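Local coordinates for protein putative nucleotide sugar epimerase/ dehydratase (Bordetella bronchiseptica, PDB 2Q1S) that binds NADH in a Rossmann fold and probably acts as a nucleotide-sugar epimerase or dehydratase in making the lipopolysaccharide O-antigen, at residues E216-A220 / W231-T237; A228-R232 / M365-D369; Y240-K244 / L358-E362. All blocks are in the same frame, centred on the assembly; numbering follows the deposited sequence.

Contact 1: E216-A220 / W231-T237; sequences EILGA and WRNVTPT. With NAI (1,4-dihydronicotinamide adenine dinucleotide), chain B.
Arg232 meets the carboxylate of Glu216 beside the pyrophosphate of NADH, in the cofactor site of a Rossmann-fold protein of the epimerase/dehydratase family. Its NE donates to Glu216 OE2 over 2.9 Å, a nearly straight salt bridge (166°) lying in the guanidinium plane and aimed at the anti lone pair. The syn lone pair of the same oxygen takes Asn233 ND2, also at 2.9 Å, from within the amide plane. Two donors thus grip one oxygen, while the carboxylate stands 84° from the guanidinium plane. Glu216 reaches them because CG lies anti to its backbone N (chi1 -178°) and the chain runs on extended.

With NE held, NH2 is turned to the cofactor and donates to NAI O2A across 3.0 Å, again at the guanidinium edge. A water accepts from NH2, and a second water joins Arg232 NH1 to the carbonyl of Ala220; NH1 also bonds the carbonyl of Ser68, so the guanidinium is fixed along its whole rim.

The next shell is apolar and backbone. A type II turn from Ile217 to Ala220, with Gly219 at positive phi, carries Leu218 towards the start of helix 234-243. One methyl, CD2, rests 3.7 Å from Pro236 CB; the other, CD1, approaches Trp231 CZ3 at 3.9 Å. Asn233 O accepts from both Thr237 N and Thr237 OG1, the hydroxyl 2.9 Å away and above the carbonyl plane.

Contact 2: A228-R232 / M365-D369; sequences ATVWR and MRKHD. With NAI (1,4-dihydronicotinamide adenine dinucleotide), chain B.
The loop that carries Arg232 to NADH and leads into helix 234-243 is backed here by the last part of helix 358-366 and the type I turn from Arg366 to Asp369. Thr229 and His368 meet in a CH-pi contact. The methyl CG2 of Thr229 lies over one face of the imidazole, 3.7 Å from the ring centroid and 18° off its normal, displaced toward the rim. The opposite face is covered by CG of the neighbouring Lys367, leaving the ring sandwiched between two aliphatic carbons. Thr229 divides its branches between two tasks: a chi1 of -75° sends CG2 to the histidine and leaves OG1 beside the threonine's own backbone N, where it bonds the backbone N of Arg224.

Val230 spans the junction with both methyls. Val230 and His368 run alongside in opposite directions, CG2 3.7 Å from His368 CB, and Val230 CG1 comes within 3.9 Å of Met365 CE. That same CE reaches the six-membered end of the Trp231 indole, 3.6 Å from CH2, after the methionine chain bends at its last torsion (chi3 77°). Val230 CG1 in turn lies over the centre of one face of the indole, so Val230 CG1 and Met365 CE both touch the indole as well as each other. A weak bond from Arg232 N to Val230 O closes an inverse gamma turn at Trp231, turning the chain between these residues and the NADH-binding arginine.

No hydrogen bond crosses between 228-232 and 365-369. NE2 of His368 is hydrogen-bonded to Gly219 O of the adjoining loop. Carbon surfaces therefore join the two segments directly, while the imidazole combines an apolar sandwich with a polar tie, both of which would limit rotation of the ring.

Contact 3: Y240-K244 / L358-E362; sequences YKALK and LAVIE
The end of helix 234-243 faces the first turn of helix 358-366 at a moderate distance, the nearest alpha carbons, those of Tyr240 and Leu358, standing 8.2 Å apart, so side chains make the junction. Glu362 OE2 is its polar focus. Tyr240 OH donates to this oxygen on the anti lone pair over 3.0 Å, and Lys244 NZ arrives on the syn lone pair at 2.6 Å in a short salt bridge. The phenol and carboxylate planes are 80° apart, and Glu362 CG reaches the edge of the tyrosine ring within the ring plane, 3.7 Å from CE1.

A chi1 of 177° swings the Tyr240 ring out from its helix toward Glu362. Lys244 takes a more winding course: bends at chi2 and chi3 bring its amine round to the carboxylate while its CG covers part of one tyrosine face. Tyr240 donates from the last turn of helix 234-243 and Lys244 from the residue just after it, in a helix-to-helix contact at the protein surface, between helix 234-243 and helix 358-366 near the C terminus.

Beneath the polar bonds, Leu358 supplies the apolar part. Its CD1 lies 3.8 Å from Tyr240 CD1, with the two side chains at about a right angle, and meets Leu243 CD1 more loosely at 4.3 Å. Leu243 continues onto Thr354 and Lys355 of helix 343-356, and Tyr240 also touches Leu218.

In the fold
The three contacts form one continuous cluster on one side of the chain's centre, their centres about 8 Å (contacts 1 and 2), about 10 Å (1 and 3) and about 12 Å (2 and 3) apart. Contacts 1 and 2 share Trp231 and Arg232; contacts 1 and 3 share helix 234-243, and contacts 2 and 3 share helix 358-366. Contact 1 is local, closing before contact 3 opens, whereas the other two bring distant sequence together, the segments of contact 3 both falling between those of contact 2. Tyr240 touches Leu218, Trp231 and Met365, knitting all three. Helix 358-366, near the C terminus, is thereby packed behind the loop whose arginine bonds to the NADH pyrophosphate.

Contact 1: E216-A220 / W231-T237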
loop_
_atom_site.group_PDB
_atom_site.type_symbol
_atom_site.label_atom_id
_atom_site.label_comp_id
_atom_site.label_asym_id
_atom_site.label_seq_id
_atom_site.Cartn_x
_atom_site.Cartn_y
_atom_site.Cartn_z
ATOM N N GLU A 216 14.845 15.831 -18.635
ATOM C CA GLU A 216 15.259 15.460 -17.274
ATOM C C GLU A 216 16.356 16.394 -16.852
ATOM O O GLU A 216 17.459 16.362 -17.420
ATOM C CB GLU A 216 15.758 14.004 -17.185
ATOM C CG GLU A 216 16.119 13.660 -15.741
ATOM C CD GLU A 216 16.376 12.201 -15.460
ATOM O OE1 GLU A 216 16.650 11.409 -16.386
ATOM O OE2 GLU A 216 16.312 11.839 -14.263
ATOM N N ILE A 217 16.033 17.253 -15.871
ATOM C CA ILE A 217 16.933 18.319 -15.430
ATOM C C ILE A 217 17.517 17.947 -14.070
ATOM O O ILE A 217 16.776 17.834 -13.092
ATOM C CB ILE A 217 16.164 19.662 -15.310
ATOM C CG1 ILE A 217 15.571 20.069 -16.666
ATOM C CG2 ILE A 217 17.080 20.770 -14.683
ATOM C CD1 ILE A 217 14.478 21.198 -16.629
ATOM N N LEU A 218 18.841 17.808 -13.996
ATOM C CA LEU A 218 19.486 17.581 -12.696
ATOM C C LEU A 218 19.079 18.696 -11.738
ATOM O O LEU A 218 19.082 19.861 -12.122
ATOM C CB LEU A 218 21.015 17.532 -12.837
ATOM C CG LEU A 218 21.578 16.425 -13.750
ATOM C CD1 LEU A 218 23.088 16.585 -13.898
ATOM C CD2 LEU A 218 21.270 15.011 -13.250
ATOM N N GLY A 219 18.671 18.329 -10.508
ATOM C CA GLY A 219 18.335 19.362 -9.506
ATOM C C GLY A 219 16.906 19.889 -9.642
ATOM O O GLY A 219 16.521 20.791 -8.902
ATOM N N ALA A 220 16.119 19.363 -10.574
ATOM C CA ALA A 220 14.745 19.845 -10.739
ATOM C C ALA A 220 13.945 19.775 -9.428
ATOM O O ALA A 220 13.982 18.770 -8.716
ATOM C CB ALA A 220 14.033 19.100 -11.855
ATOM N N TRP A 231 21.752 14.624 -8.514
ATOM C CA TRP A 231 22.217 13.508 -9.330
ATOM C C TRP A 231 21.112 12.476 -9.448
ATOM O O TRP A 231 21.153 11.413 -8.831
ATOM C CB TRP A 231 23.495 12.920 -8.697
ATOM C CG TRP A 231 24.506 14.002 -8.361
ATOM C CD1 TRP A 231 24.911 14.421 -7.117
ATOM C CD2 TRP A 231 25.162 14.860 -9.302
ATOM N NE1 TRP A 231 25.826 15.468 -7.238
ATOM C CE2 TRP A 231 26.003 15.748 -8.569
ATOM C CE3 TRP A 231 25.161 14.935 -10.703
ATOM C CZ2 TRP A 231 26.800 16.713 -9.198
ATOM C CZ3 TRP A 231 25.948 15.893 -11.327
ATOM C CH2 TRP A 231 26.763 16.768 -10.571
ATOM N N ARG A 232 20.132 12.798 -10.283
ATOM C CA ARG A 232 18.866 12.057 -10.338
ATOM C C ARG A 232 18.992 10.631 -10.822
ATOM O O ARG A 232 18.323 9.733 -10.298
ATOM C CB ARG A 232 17.878 12.758 -11.264
ATOM C CG ARG A 232 17.324 14.053 -10.735
ATOM C CD ARG A 232 16.508 14.712 -11.842
ATOM N NE ARG A 232 15.392 13.929 -12.409
ATOM C CZ ARG A 232 14.109 14.240 -12.243
ATOM N NH1 ARG A 232 13.788 15.262 -11.434
ATOM N NH2 ARG A 232 13.155 13.587 -12.907
ATOM N N ASN A 233 19.802 10.449 -11.865
ATOM C CA ASN A 233 19.921 9.162 -12.541
ATOM C C ASN A 233 21.253 9.143 -13.289
ATOM O O ASN A 233 21.833 10.200 -13.553
ATOM C CB ASN A 233 18.760 9.013 -13.527
ATOM C CG ASN A 233 17.497 8.492 -12.862
ATOM O OD1 ASN A 233 17.497 7.396 -12.287
ATOM N ND2 ASN A 233 16.406 9.240 -12.973
ATOM N N VAL A 234 21.712 7.943 -13.632
ATOM C CA VAL A 234 23.050 7.752 -14.179
ATOM C C VAL A 234 23.241 8.484 -15.514
ATOM O O VAL A 234 24.263 9.133 -15.717
ATOM C CB VAL A 234 23.452 6.261 -14.261
ATOM C CG1 VAL A 234 22.490 5.460 -15.169
ATOM C CG2 VAL A 234 24.931 6.087 -14.647
ATOM N N THR A 235 22.258 8.382 -16.411
ATOM C CA THR A 235 22.429 9.026 -17.727
ATOM C C THR A 235 22.635 10.556 -17.694
ATOM O O THR A 235 23.646 11.041 -18.212
ATOM C CB THR A 235 21.325 8.600 -18.719
ATOM O OG1 THR A 235 21.273 7.166 -18.764
ATOM C CG2 THR A 235 21.577 9.145 -20.127
ATOM N N PRO A 236 21.688 11.323 -17.104
ATOM C CA PRO A 236 21.915 12.768 -17.042
ATOM C C PRO A 236 23.148 13.176 -16.206
ATOM O O PRO A 236 23.783 14.204 -16.494
ATOM C CB PRO A 236 20.606 13.315 -16.468
ATOM C CG PRO A 236 20.043 12.170 -15.685
ATOM C CD PRO A 236 20.377 10.974 -16.537
ATOM N N THR A 237 23.483 12.348 -15.211
ATOM C CA THR A 237 24.706 12.583 -14.435
ATOM C C THR A 237 25.930 12.456 -15.319
ATOM O O THR A 237 26.779 13.354 -15.334
ATOM C CB THR A 237 24.803 11.625 -13.241
ATOM O OG1 THR A 237 23.780 11.957 -12.311
ATOM C CG2 THR A 237 26.133 11.786 -12.521
HETATM P PA NAI B . 9.577 13.255 -12.169
HETATM O O1A NAI B . 9.935 13.414 -10.735
HETATM O O2A NAI B . 10.263 14.163 -13.217
HETATM O O5B NAI B . 8.051 13.326 -12.392
HETATM C C5B NAI B . 7.064 13.196 -11.363
HETATM C C4B NAI B . 6.207 14.446 -11.276
HETATM O O4B NAI B . 5.273 14.285 -10.214
HETATM C C3B NAI B . 7.065 15.698 -10.952
HETATM O O3B NAI B . 6.778 16.742 -11.898
HETATM C C2B NAI B . 6.558 16.108 -9.577
HETATM O O2B NAI B . 6.567 17.534 -9.260
HETATM C C1B NAI B . 5.121 15.584 -9.602
HETATM N N9A NAI B . 4.500 15.440 -8.296
HETATM C C8A NAI B . 5.089 14.997 -7.143
HETATM N N7A NAI B . 4.175 14.966 -6.171
HETATM C C5A NAI B . 2.970 15.372 -6.663
HETATM C C6A NAI B . 1.604 15.573 -6.161
HETATM N N6A NAI B . 1.252 15.336 -4.892
HETATM N N1A NAI B . 0.629 16.017 -7.015
HETATM C C2A NAI B . 0.967 16.270 -8.308
HETATM N N3A NAI B . 2.178 16.114 -8.869
HETATM C C4A NAI B . 3.227 15.658 -8.097
HETATM O O3 NAI B . 9.965 11.737 -12.486
HETATM P PN NAI B . 9.703 10.863 -13.832
HETATM O O1N NAI B . 10.868 10.053 -14.107
HETATM O O2N NAI B . 9.085 11.808 -14.831
HETATM O O5D NAI B . 8.474 9.904 -13.327
HETATM C C5D NAI B . 7.191 9.898 -13.977
HETATM C C4D NAI B . 6.488 8.600 -13.574
HETATM O O4D NAI B . 7.199 7.512 -14.113
HETATM C C3D NAI B . 6.519 8.352 -12.065
HETATM O O3D NAI B . 5.237 7.827 -11.695
HETATM C C2D NAI B . 7.618 7.351 -11.879
HETATM O O2D NAI B . 7.416 6.555 -10.681
HETATM C C1D NAI B . 7.493 6.509 -13.118
HETATM N N1N NAI B . 8.700 5.810 -13.477
HETATM C C2N NAI B . 9.795 6.448 -14.005
HETATM C C3N NAI B . 10.936 5.737 -14.366
HETATM C C7N NAI B . 12.168 6.430 -14.938
HETATM O O7N NAI B . 13.124 5.741 -15.251
HETATM N N7N NAI B . 12.106 7.777 -15.091
HETATM C C4N NAI B . 10.959 4.321 -14.246
HETATM C C5N NAI B . 9.790 3.689 -13.732
HETATM C C6N NAI B . 8.676 4.455 -13.393
HETATM O O HOH W 1 13.399 10.831 -13.505
HETATM O O HOH W 2 15.375 16.424 -9.172
#

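Contact 2: A228-R232 / M365-D369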
loop_
_atom_site.group_PDB
_atom_site.type_symbol
_atom_site.label_atom_id
_atom_site.label_comp_id
_atom_site.label_asym_id
_atom_site.label_seq_id
_atom_site.Cartn_x
_atom_site.Cartn_y
_atom_site.Cartn_z
ATOM N N ALA A 228 20.723 12.796 -4.437
ATOM C CA ALA A 228 19.999 12.317 -5.597
ATOM C C ALA A 228 18.977 13.308 -6.148
ATOM O O ALA A 228 18.535 13.137 -7.278
ATOM C CB ALA A 228 19.332 11.013 -5.294
ATOM N N THR A 229 18.647 14.343 -5.373
ATOM C CA THR A 229 17.836 15.451 -5.874
ATOM C C THR A 229 18.582 16.114 -7.041
ATOM O O THR A 229 17.992 16.476 -8.065
ATOM C CB THR A 229 17.567 16.507 -4.775
ATOM O OG1 THR A 229 16.589 16.013 -3.846
ATOM C CG2 THR A 229 17.048 17.836 -5.373
ATOM N N VAL A 230 19.893 16.246 -6.875
ATOM C CA VAL A 230 20.740 16.775 -7.961
ATOM C C VAL A 230 21.057 15.665 -8.980
ATOM O O VAL A 230 20.626 15.735 -10.126
ATOM C CB VAL A 230 22.004 17.439 -7.421
ATOM C CG1 VAL A 230 22.873 17.886 -8.600
ATOM C CG2 VAL A 230 21.622 18.660 -6.577
ATOM N N TRP A 231 21.752 14.624 -8.514
ATOM C CA TRP A 231 22.217 13.508 -9.330
ATOM C C TRP A 231 21.112 12.476 -9.448
ATOM O O TRP A 231 21.153 11.413 -8.831
ATOM C CB TRP A 231 23.495 12.920 -8.697
ATOM C CG TRP A 231 24.506 14.002 -8.361
ATOM C CD1 TRP A 231 24.911 14.421 -7.117
ATOM C CD2 TRP A 231 25.162 14.860 -9.302
ATOM N NE1 TRP A 231 25.826 15.468 -7.238
ATOM C CE2 TRP A 231 26.003 15.748 -8.569
ATOM C CE3 TRP A 231 25.161 14.935 -10.703
ATOM C CZ2 TRP A 231 26.800 16.713 -9.198
ATOM C CZ3 TRP A 231 25.948 15.893 -11.327
ATOM C CH2 TRP A 231 26.763 16.768 -10.571
ATOM N N ARG A 232 20.132 12.798 -10.283
ATOM C CA ARG A 232 18.866 12.057 -10.338
ATOM C C ARG A 232 18.992 10.631 -10.822
ATOM O O ARG A 232 18.323 9.733 -10.298
ATOM C CB ARG A 232 17.878 12.758 -11.264
ATOM C CG ARG A 232 17.324 14.053 -10.735
ATOM C CD ARG A 232 16.508 14.712 -11.842
ATOM N NE ARG A 232 15.392 13.929 -12.409
ATOM C CZ ARG A 232 14.109 14.240 -12.243
ATOM N NH1 ARG A 232 13.788 15.262 -11.434
ATOM N NH2 ARG A 232 13.155 13.587 -12.907
ATOM N N MET A 365 20.585 23.354 -10.756
ATOM C CA MET A 365 21.438 22.551 -9.861
ATOM C C MET A 365 21.990 23.354 -8.700
ATOM O O MET A 365 22.057 22.856 -7.582
ATOM C CB MET A 365 22.612 21.944 -10.626
ATOM C CG MET A 365 22.201 20.903 -11.669
ATOM S SD MET A 365 23.594 20.523 -12.780
ATOM C CE MET A 365 24.601 19.438 -11.764
ATOM N N ARG A 366 22.385 24.596 -8.969
ATOM C CA ARG A 366 23.039 25.429 -7.955
ATOM C C ARG A 366 22.118 25.829 -6.807
ATOM O O ARG A 366 22.583 26.241 -5.744
ATOM C CB ARG A 366 23.654 26.662 -8.613
ATOM C CG ARG A 366 25.037 26.403 -9.205
ATOM N N LYS A 367 20.806 25.669 -6.991
ATOM C CA LYS A 367 19.910 26.058 -5.917
ATOM C C LYS A 367 20.116 25.140 -4.708
ATOM O O LYS A 367 19.766 25.500 -3.588
ATOM C CB LYS A 367 18.452 26.114 -6.380
ATOM C CG LYS A 367 17.787 24.797 -6.478
ATOM C CD LYS A 367 16.297 24.945 -6.777
ATOM C CE LYS A 367 15.920 24.184 -8.012
ATOM N NZ LYS A 367 14.437 24.156 -8.196
ATOM N N HIS A 368 20.686 23.957 -4.958
ATOM C CA HIS A 368 20.927 22.952 -3.930
ATOM C C HIS A 368 22.356 22.919 -3.373
ATOM O O HIS A 368 22.682 22.032 -2.588
ATOM C CB HIS A 368 20.565 21.556 -4.448
ATOM C CG HIS A 368 19.203 21.475 -5.066
ATOM N ND1 HIS A 368 18.038 21.584 -4.332
ATOM C CD2 HIS A 368 18.819 21.255 -6.346
ATOM C CE1 HIS A 368 16.997 21.451 -5.140
ATOM N NE2 HIS A 368 17.446 21.274 -6.371
ATOM N N ASP A 369 23.197 23.891 -3.736
ATOM C CA ASP A 369 24.595 23.892 -3.286
ATOM C C ASP A 369 24.744 23.761 -1.761
ATOM O O ASP A 369 25.512 22.922 -1.276
ATOM C CB ASP A 369 25.311 25.152 -3.766
ATOM C CG ASP A 369 25.824 25.047 -5.195
ATOM O OD1 ASP A 369 25.795 23.954 -5.805
ATOM O OD2 ASP A 369 26.288 26.099 -5.701
HETATM P PA NAI B . 9.577 13.255 -12.169
HETATM O O1A NAI B . 9.935 13.414 -10.735
HETATM O O2A NAI B . 10.263 14.163 -13.217
HETATM O O5B NAI B . 8.051 13.326 -12.392
HETATM C C5B NAI B . 7.064 13.196 -11.363
HETATM C C4B NAI B . 6.207 14.446 -11.276
HETATM O O4B NAI B . 5.273 14.285 -10.214
HETATM C C3B NAI B . 7.065 15.698 -10.952
HETATM O O3B NAI B . 6.778 16.742 -11.898
HETATM C C2B NAI B . 6.558 16.108 -9.577
HETATM O O2B NAI B . 6.567 17.534 -9.260
HETATM C C1B NAI B . 5.121 15.584 -9.602
HETATM N N9A NAI B . 4.500 15.440 -8.296
HETATM C C8A NAI B . 5.089 14.997 -7.143
HETATM N N7A NAI B . 4.175 14.966 -6.171
HETATM C C5A NAI B . 2.970 15.372 -6.663
HETATM C C6A NAI B . 1.604 15.573 -6.161
HETATM N N6A NAI B . 1.252 15.336 -4.892
HETATM N N1A NAI B . 0.629 16.017 -7.015
HETATM C C2A NAI B . 0.967 16.270 -8.308
HETATM N N3A NAI B . 2.178 16.114 -8.869
HETATM C C4A NAI B . 3.227 15.658 -8.097
HETATM O O3 NAI B . 9.965 11.737 -12.486
HETATM P PN NAI B . 9.703 10.863 -13.832
HETATM O O1N NAI B . 10.868 10.053 -14.107
HETATM O O2N NAI B . 9.085 11.808 -14.831
HETATM O O5D NAI B . 8.474 9.904 -13.327
HETATM C C5D NAI B . 7.191 9.898 -13.977
HETATM C C4D NAI B . 6.488 8.600 -13.574
HETATM O O4D NAI B . 7.199 7.512 -14.113
HETATM C C3D NAI B . 6.519 8.352 -12.065
HETATM O O3D NAI B . 5.237 7.827 -11.695
HETATM C C2D NAI B . 7.618 7.351 -11.879
HETATM O O2D NAI B . 7.416 6.555 -10.681
HETATM C C1D NAI B . 7.493 6.509 -13.118
HETATM N N1N NAI B . 8.700 5.810 -13.477
HETATM C C2N NAI B . 9.795 6.448 -14.005
HETATM C C3N NAI B . 10.936 5.737 -14.366
HETATM C C7N NAI B . 12.168 6.430 -14.938
HETATM O O7N NAI B . 13.124 5.741 -15.251
HETATM N N7N NAI B . 12.106 7.777 -15.091
HETATM C C4N NAI B . 10.959 4.321 -14.246
HETATM C C5N NAI B . 9.790 3.689 -13.732
HETATM C C6N NAI B . 8.676 4.455 -13.393
#

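Contact 3: Y240-K244 / L358-E362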
loop_
_atom_site.group_PDB
_atom_site.type_symbol
_atom_site.label_atom_id
_atom_site.label_comp_id
_atom_site.label_asym_id
_atom_site.label_seq_id
_atom_site.Cartn_x
_atom_site.Cartn_y
_atom_site.Cartn_z
ATOM N N TYR A 240 26.093 15.243 -18.051
ATOM C CA TYR A 240 26.532 16.505 -17.459
ATOM C C TYR A 240 28.051 16.506 -17.231
ATOM O O TYR A 240 28.751 17.430 -17.687
ATOM C CB TYR A 240 25.785 16.801 -16.146
ATOM C CG TYR A 240 26.277 18.061 -15.474
ATOM C CD1 TYR A 240 25.866 19.324 -15.917
ATOM C CD2 TYR A 240 27.201 17.996 -14.426
ATOM C CE1 TYR A 240 26.359 20.491 -15.320
ATOM C CE2 TYR A 240 27.668 19.140 -13.807
ATOM C CZ TYR A 240 27.257 20.384 -14.264
ATOM O OH TYR A 240 27.743 21.521 -13.653
ATOM N N LYS A 241 28.555 15.469 -16.553
ATOM C CA LYS A 241 29.978 15.399 -16.183
ATOM C C LYS A 241 30.869 15.303 -17.426
ATOM O O LYS A 241 31.955 15.904 -17.472
ATOM C CB LYS A 241 30.240 14.243 -15.212
ATOM C CG LYS A 241 29.714 14.514 -13.803
ATOM C CD LYS A 241 29.830 13.325 -12.867
ATOM C CE LYS A 241 29.851 13.832 -11.412
ATOM N NZ LYS A 241 29.674 12.741 -10.417
ATOM N N ALA A 242 30.411 14.550 -18.428
ATOM C CA ALA A 242 31.130 14.424 -19.703
ATOM C C ALA A 242 31.230 15.761 -20.435
ATOM O O ALA A 242 32.310 16.132 -20.927
ATOM C CB ALA A 242 30.470 13.398 -20.580
ATOM N N LEU A 243 30.116 16.487 -20.486
ATOM C CA LEU A 243 30.083 17.846 -21.045
ATOM C C LEU A 243 30.992 18.841 -20.316
ATOM O O LEU A 243 31.394 19.838 -20.898
ATOM C CB LEU A 243 28.639 18.377 -21.094
ATOM C CG LEU A 243 27.702 17.821 -22.180
ATOM C CD1 LEU A 243 26.361 18.510 -22.063
ATOM C CD2 LEU A 243 28.294 18.068 -23.573
ATOM N N LYS A 244 31.294 18.563 -19.048
ATOM C CA LYS A 244 32.159 19.399 -18.236
ATOM C C LYS A 244 33.604 18.884 -18.276
ATOM O O LYS A 244 34.481 19.415 -17.585
ATOM C CB LYS A 244 31.692 19.470 -16.772
ATOM C CG LYS A 244 30.295 20.040 -16.518
ATOM C CD LYS A 244 30.084 21.450 -17.041
ATOM C CE LYS A 244 30.806 22.511 -16.207
ATOM N NZ LYS A 244 30.358 23.861 -16.610
ATOM N N LEU A 358 22.497 23.874 -21.077
ATOM C CA LEU A 358 23.423 23.644 -19.966
ATOM C C LEU A 358 23.408 24.778 -18.928
ATOM O O LEU A 358 23.401 24.513 -17.735
ATOM C CB LEU A 358 24.855 23.399 -20.480
ATOM C CG LEU A 358 25.861 22.787 -19.486
ATOM C CD1 LEU A 358 25.424 21.415 -19.005
ATOM C CD2 LEU A 358 27.280 22.715 -20.070
ATOM N N ALA A 359 23.407 26.035 -19.382
ATOM C CA ALA A 359 23.394 27.174 -18.448
ATOM C C ALA A 359 22.161 27.143 -17.526
ATOM O O ALA A 359 22.262 27.393 -16.314
ATOM C CB ALA A 359 23.471 28.496 -19.214
ATOM N N VAL A 360 21.008 26.834 -18.114
ATOM C CA VAL A 360 19.742 26.790 -17.403
ATOM C C VAL A 360 19.817 25.643 -16.401
ATOM O O VAL A 360 19.388 25.777 -15.244
ATOM C CB VAL A 360 18.559 26.631 -18.401
ATOM C CG1 VAL A 360 17.329 26.061 -17.736
ATOM C CG2 VAL A 360 18.225 27.971 -19.028
ATOM N N ILE A 361 20.371 24.516 -16.840
ATOM C CA ILE A 361 20.481 23.349 -15.955
ATOM C C ILE A 361 21.426 23.639 -14.791
ATOM O O ILE A 361 21.123 23.290 -13.641
ATOM C CB ILE A 361 20.919 22.080 -16.718
ATOM C CG1 ILE A 361 19.855 21.696 -17.757
ATOM C CG2 ILE A 361 21.149 20.914 -15.751
ATOM C CD1 ILE A 361 20.296 20.631 -18.749
ATOM N N GLU A 362 22.550 24.294 -15.089
ATOM C CA GLU A 362 23.504 24.658 -14.050
ATOM C C GLU A 362 22.901 25.552 -12.970
ATOM O O GLU A 362 23.172 25.357 -11.783
ATOM C CB GLU A 362 24.787 25.241 -14.661
ATOM C CG GLU A 362 25.769 24.114 -14.903
ATOM C CD GLU A 362 26.936 24.479 -15.769
ATOM O OE1 GLU A 362 26.881 25.500 -16.510
ATOM O OE2 GLU A 362 27.920 23.707 -15.711
#